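Local coordinates for protein fatty acid amide hydrolase (Candida albicans, PDB 6KVR) that probably hydrolyses monocarboxylic acid amides, fatty acid amides among them, to the free acid and ammonia as a serine hydrolase of the amidase signature family, at residues A[23-34]-A[167-177]. Numbering follows the deposited sequence.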
loop_
_atom_site.group_PDB
_atom_site.type_symbol
_atom_site.label_atom_id
_atom_site.label_comp_id
_atom_site.label_asym_id
_atom_site.label_seq_id
_atom_site.Cartn_x
_atom_site.Cartn_y
_atom_site.Cartn_z
ATOM N N TYR A 23 -32.078 24.371 -3.667
ATOM C CA TYR A 23 -32.338 23.094 -3.006
ATOM C C TYR A 23 -33.835 22.821 -2.913
ATOM O O TYR A 23 -34.298 21.726 -3.255
ATOM C CB TYR A 23 -31.692 23.065 -1.614
ATOM C CG TYR A 23 -32.026 21.824 -0.790
ATOM C CD1 TYR A 23 -31.362 20.619 -1.007
ATOM C CD2 TYR A 23 -33.013 21.859 0.205
ATOM C CE1 TYR A 23 -31.663 19.475 -0.246
ATOM C CE2 TYR A 23 -33.317 20.724 0.967
ATOM C CZ TYR A 23 -32.638 19.535 0.729
ATOM O OH TYR A 23 -32.932 18.396 1.469
ATOM N N THR A 24 -34.618 23.808 -2.466
ATOM C CA THR A 24 -36.047 23.550 -2.272
ATOM C C THR A 24 -36.750 23.226 -3.590
ATOM O O THR A 24 -37.609 22.340 -3.634
ATOM C CB THR A 24 -36.732 24.730 -1.577
ATOM O OG1 THR A 24 -36.006 25.088 -0.398
ATOM C CG2 THR A 24 -38.143 24.344 -1.161
ATOM N N LYS A 25 -36.381 23.901 -4.682
ATOM C CA LYS A 25 -37.064 23.651 -5.954
ATOM C C LYS A 25 -36.596 22.364 -6.637
ATOM O O LYS A 25 -37.425 21.542 -7.045
ATOM C CB LYS A 25 -36.886 24.835 -6.909
ATOM C CG LYS A 25 -38.149 25.122 -7.708
ATOM C CD LYS A 25 -38.044 26.357 -8.600
ATOM C CE LYS A 25 -39.299 27.233 -8.454
ATOM N NZ LYS A 25 -40.588 26.517 -8.740
ATOM N N GLU A 26 -35.279 22.185 -6.799
ATOM C CA GLU A 26 -34.757 21.106 -7.635
ATOM C C GLU A 26 -34.508 19.802 -6.893
ATOM O O GLU A 26 -34.518 18.743 -7.531
ATOM C CB GLU A 26 -33.437 21.508 -8.315
ATOM C CG GLU A 26 -33.353 22.948 -8.744
ATOM C CD GLU A 26 -34.191 23.216 -9.984
ATOM O OE1 GLU A 26 -34.717 22.236 -10.570
ATOM O OE2 GLU A 26 -34.337 24.403 -10.365
ATOM N N TRP A 27 -34.270 19.831 -5.580
ATOM C CA TRP A 27 -33.832 18.609 -4.903
ATOM C C TRP A 27 -34.752 18.138 -3.785
ATOM O O TRP A 27 -34.970 16.929 -3.648
ATOM C CB TRP A 27 -32.413 18.808 -4.377
ATOM C CG TRP A 27 -31.459 19.050 -5.510
ATOM C CD1 TRP A 27 -31.024 20.257 -5.967
ATOM C CD2 TRP A 27 -30.847 18.058 -6.346
ATOM N NE1 TRP A 27 -30.166 20.082 -7.026
ATOM C CE2 TRP A 27 -30.045 18.743 -7.284
ATOM C CE3 TRP A 27 -30.895 16.660 -6.389
ATOM C CZ2 TRP A 27 -29.294 18.085 -8.253
ATOM C CZ3 TRP A 27 -30.148 16.001 -7.360
ATOM C CH2 TRP A 27 -29.351 16.717 -8.275
ATOM N N LEU A 28 -35.319 19.052 -2.999
ATOM C CA LEU A 28 -36.192 18.658 -1.896
ATOM C C LEU A 28 -37.325 17.713 -2.282
ATOM O O LEU A 28 -37.612 16.798 -1.489
ATOM C CB LEU A 28 -36.761 19.911 -1.221
ATOM C CG LEU A 28 -37.683 19.680 -0.019
ATOM C CD1 LEU A 28 -37.057 18.733 1.018
ATOM C CD2 LEU A 28 -38.034 21.019 0.616
ATOM N N PRO A 29 -38.008 17.855 -3.432
ATOM C CA PRO A 29 -39.014 16.834 -3.795
ATOM C C PRO A 29 -38.449 15.421 -3.903
ATOM O O PRO A 29 -39.102 14.470 -3.453
ATOM C CB PRO A 29 -39.565 17.340 -5.135
ATOM C CG PRO A 29 -39.336 18.830 -5.094
ATOM C CD PRO A 29 -38.031 19.001 -4.368
ATOM N N LYS A 30 -37.252 15.249 -4.472
ATOM C CA LYS A 30 -36.677 13.907 -4.559
ATOM C C LYS A 30 -36.376 13.335 -3.182
ATOM O O LYS A 30 -36.487 12.119 -2.978
ATOM C CB LYS A 30 -35.403 13.931 -5.403
ATOM C CG LYS A 30 -35.493 14.827 -6.623
ATOM C CD LYS A 30 -34.351 14.538 -7.568
ATOM C CE LYS A 30 -34.394 15.453 -8.761
ATOM N NZ LYS A 30 -34.803 14.651 -9.935
ATOM N N VAL A 31 -35.996 14.190 -2.230
ATOM C CA VAL A 31 -35.727 13.728 -0.869
ATOM C C VAL A 31 -37.012 13.256 -0.200
ATOM O O VAL A 31 -37.049 12.188 0.427
ATOM C CB VAL A 31 -35.040 14.834 -0.048
ATOM C CG1 VAL A 31 -34.859 14.397 1.412
ATOM C CG2 VAL A 31 -33.713 15.196 -0.656
ATOM N N GLU A 32 -38.091 14.033 -0.344
ATOM C CA GLU A 32 -39.371 13.654 0.262
ATOM C C GLU A 32 -39.879 12.313 -0.268
ATOM O O GLU A 32 -40.347 11.469 0.507
ATOM C CB GLU A 32 -40.397 14.766 0.030
ATOM C CG GLU A 32 -39.977 16.105 0.646
ATOM C CD GLU A 32 -40.877 17.269 0.232
ATOM O OE1 GLU A 32 -40.907 18.295 0.953
ATOM O OE2 GLU A 32 -41.534 17.167 -0.835
ATOM N N LYS A 33 -39.795 12.093 -1.581
ATOM C CA LYS A 33 -40.110 10.776 -2.130
ATOM C C LYS A 33 -39.256 9.687 -1.481
ATOM O O LYS A 33 -39.765 8.615 -1.129
ATOM C CB LYS A 33 -39.913 10.811 -3.648
ATOM C CG LYS A 33 -39.990 9.468 -4.363
ATOM C CD LYS A 33 -41.409 8.926 -4.436
ATOM C CE LYS A 33 -41.474 7.790 -5.453
ATOM N NZ LYS A 33 -40.096 7.250 -5.773
ATOM N N TYR A 34 -37.955 9.955 -1.293
ATOM C CA TYR A 34 -37.076 8.977 -0.651
ATOM C C TYR A 34 -37.525 8.688 0.777
ATOM O O TYR A 34 -37.467 7.538 1.237
ATOM C CB TYR A 34 -35.632 9.490 -0.670
ATOM C CG TYR A 34 -34.547 8.515 -0.222
ATOM C CD1 TYR A 34 -34.217 8.370 1.122
ATOM C CD2 TYR A 34 -33.810 7.792 -1.147
ATOM C CE1 TYR A 34 -33.202 7.515 1.528
ATOM C CE2 TYR A 34 -32.798 6.924 -0.753
ATOM C CZ TYR A 34 -32.490 6.790 0.585
ATOM O OH TYR A 34 -31.472 5.927 0.968
ATOM N N ILE A 167 -30.513 3.367 -5.442
ATOM C CA ILE A 167 -29.880 4.648 -5.177
ATOM C C ILE A 167 -28.720 4.438 -4.229
ATOM O O ILE A 167 -28.849 3.745 -3.211
ATOM C CB ILE A 167 -30.884 5.644 -4.576
ATOM C CG1 ILE A 167 -31.945 6.050 -5.591
ATOM C CG2 ILE A 167 -30.145 6.879 -4.051
ATOM C CD1 ILE A 167 -33.174 6.711 -4.907
ATOM N N THR A 168 -27.580 5.042 -4.561
ATOM C CA THR A 168 -26.407 5.062 -3.700
ATOM C C THR A 168 -25.905 6.498 -3.662
ATOM O O THR A 168 -25.310 6.981 -4.630
ATOM C CB THR A 168 -25.336 4.104 -4.208
ATOM O OG1 THR A 168 -25.909 2.803 -4.321
ATOM C CG2 THR A 168 -24.140 4.056 -3.243
ATOM N N HIS A 169 -26.152 7.181 -2.555
ATOM C CA HIS A 169 -25.893 8.604 -2.492
ATOM C C HIS A 169 -24.823 8.991 -1.491
ATOM O O HIS A 169 -24.327 10.123 -1.557
ATOM C CB HIS A 169 -27.199 9.362 -2.177
ATOM C CG HIS A 169 -27.899 8.872 -0.950
ATOM N ND1 HIS A 169 -27.341 8.964 0.307
ATOM C CD2 HIS A 169 -29.108 8.283 -0.784
ATOM C CE1 HIS A 169 -28.176 8.450 1.196
ATOM N NE2 HIS A 169 -29.260 8.039 0.559
ATOM N N GLY A 170 -24.447 8.099 -0.576
ATOM C CA GLY A 170 -23.374 8.399 0.364
ATOM C C GLY A 170 -23.624 9.609 1.240
ATOM O O GLY A 170 -22.660 10.260 1.676
ATOM N N GLY A 171 -24.899 9.937 1.499
ATOM C CA GLY A 171 -25.262 11.116 2.253
ATOM C C GLY A 171 -25.335 12.415 1.466
ATOM O O GLY A 171 -25.676 13.453 2.053
ATOM N N TYR A 172 -25.034 12.402 0.165
ATOM C CA TYR A 172 -25.049 13.609 -0.661
ATOM C C TYR A 172 -26.361 13.659 -1.433
ATOM O O TYR A 172 -26.685 12.720 -2.170
ATOM C CB TYR A 172 -23.869 13.640 -1.634
ATOM C CG TYR A 172 -22.502 13.641 -0.978
ATOM C CD1 TYR A 172 -21.963 14.810 -0.446
ATOM C CD2 TYR A 172 -21.750 12.476 -0.895
ATOM C CE1 TYR A 172 -20.704 14.822 0.146
ATOM C CE2 TYR A 172 -20.504 12.472 -0.295
ATOM C CZ TYR A 172 -19.988 13.648 0.225
ATOM O OH TYR A 172 -18.745 13.648 0.809
ATOM N N VAL A 173 -27.125 14.739 -1.258
ATOM C CA VAL A 173 -28.412 14.813 -1.952
ATOM C C VAL A 173 -28.194 14.847 -3.459
ATOM O O VAL A 173 -28.941 14.221 -4.223
ATOM C CB VAL A 173 -29.231 16.019 -1.455
ATOM C CG1 VAL A 173 -30.369 16.337 -2.434
ATOM C CG2 VAL A 173 -29.783 15.709 -0.060
ATOM N N SER A 174 -27.131 15.535 -3.905
ATOM C CA SER A 174 -26.800 15.559 -5.322
ATOM C C SER A 174 -26.683 14.164 -5.924
ATOM O O SER A 174 -26.892 14.007 -7.128
ATOM C CB SER A 174 -25.501 16.338 -5.538
ATOM O OG SER A 174 -24.392 15.585 -5.072
ATOM N N LYS A 175 -26.395 13.142 -5.119
ATOM C CA LYS A 175 -26.232 11.783 -5.622
ATOM C C LYS A 175 -27.493 10.936 -5.472
ATOM O O LYS A 175 -27.442 9.720 -5.699
ATOM C CB LYS A 175 -25.058 11.095 -4.917
ATOM C CG LYS A 175 -23.712 11.703 -5.244
ATOM C CD LYS A 175 -23.221 11.101 -6.551
ATOM C CE LYS A 175 -22.185 11.934 -7.255
ATOM N NZ LYS A 175 -21.511 11.057 -8.244
ATOM N N ILE A 176 -28.625 11.537 -5.104
ATOM C CA ILE A 176 -29.848 10.753 -4.971
ATOM C C ILE A 176 -30.310 10.185 -6.306
ATOM O O ILE A 176 -31.176 9.303 -6.328
ATOM C CB ILE A 176 -30.960 11.597 -4.306
ATOM C CG1 ILE A 176 -32.102 10.701 -3.807
ATOM C CG2 ILE A 176 -31.466 12.667 -5.260
ATOM C CD1 ILE A 176 -33.234 11.477 -3.157
ATOM N N VAL A 177 -29.724 10.645 -7.415
ATOM C CA VAL A 177 -30.019 10.127 -8.744
ATOM C C VAL A 177 -28.955 9.143 -9.225
ATOM O O VAL A 177 -28.950 8.765 -10.396
ATOM C CB VAL A 177 -30.184 11.279 -9.745
ATOM C CG1 VAL A 177 -31.357 12.173 -9.337
ATOM C CG2 VAL A 177 -28.897 12.092 -9.811
#
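Tyr23 lays its CE1 against Val173 CG1, the first of three side chains from segment 23-34 of helix 20-40 to meet that one methyl. Its carbonyl O accepts from both Trp27 N and Leu28 N in a wide pi-type turn, so the helix is not regular here. Trp27 brings CB to 3.7 Å from Val173 CG1, and its indole reaches further along the loop 167-177: Ser174 CA lies over the six-membered ring, 4.3 Å from the centroid and 24° off the normal, a CH-pi contact with backbone rather than side chain. Ile176 CG2 approaches the edge of the same ring at CZ3. Lys30 contributes its aliphatic part, CB and CD lying near Ile176 CG2. Ile176 is fully extended, with CG1 anti to the backbone N (chi1 -164°), which carries CD1 to the helix backbone, 3.3 Å from Lys30 O. Val31 adds CG2, 4.0 Å from Val173 CG1. Tyr34 closes the row: its CB touches Ile176 CD1, Ile167 CD1 sits at the ring edge 4.0 Å from Tyr34 CD2, and His169 turns an edge toward the ring face with planes at 67°. His169 NE2 also donates a weak, bent bond to Tyr34 OH (3.1 Å). ND1, the other ring nitrogen, accepts from Gly171 N in the imidazole plane within the type I' turn 169-172, which helps fix the ring's rotation. Glu159 hydrogen-bonds the backbone N of His169 and Gly170, and the His169 side chain is about 7 Å from that of Leu207, a predicted substrate-binding residue, so the loop links the helix to the neighbourhood of the probable active site. Helix 20-40 thus packs against the loop between strand 155-158 and helix 185-192, while Tyr172 and Lys175 of that loop pack on helix 402-409.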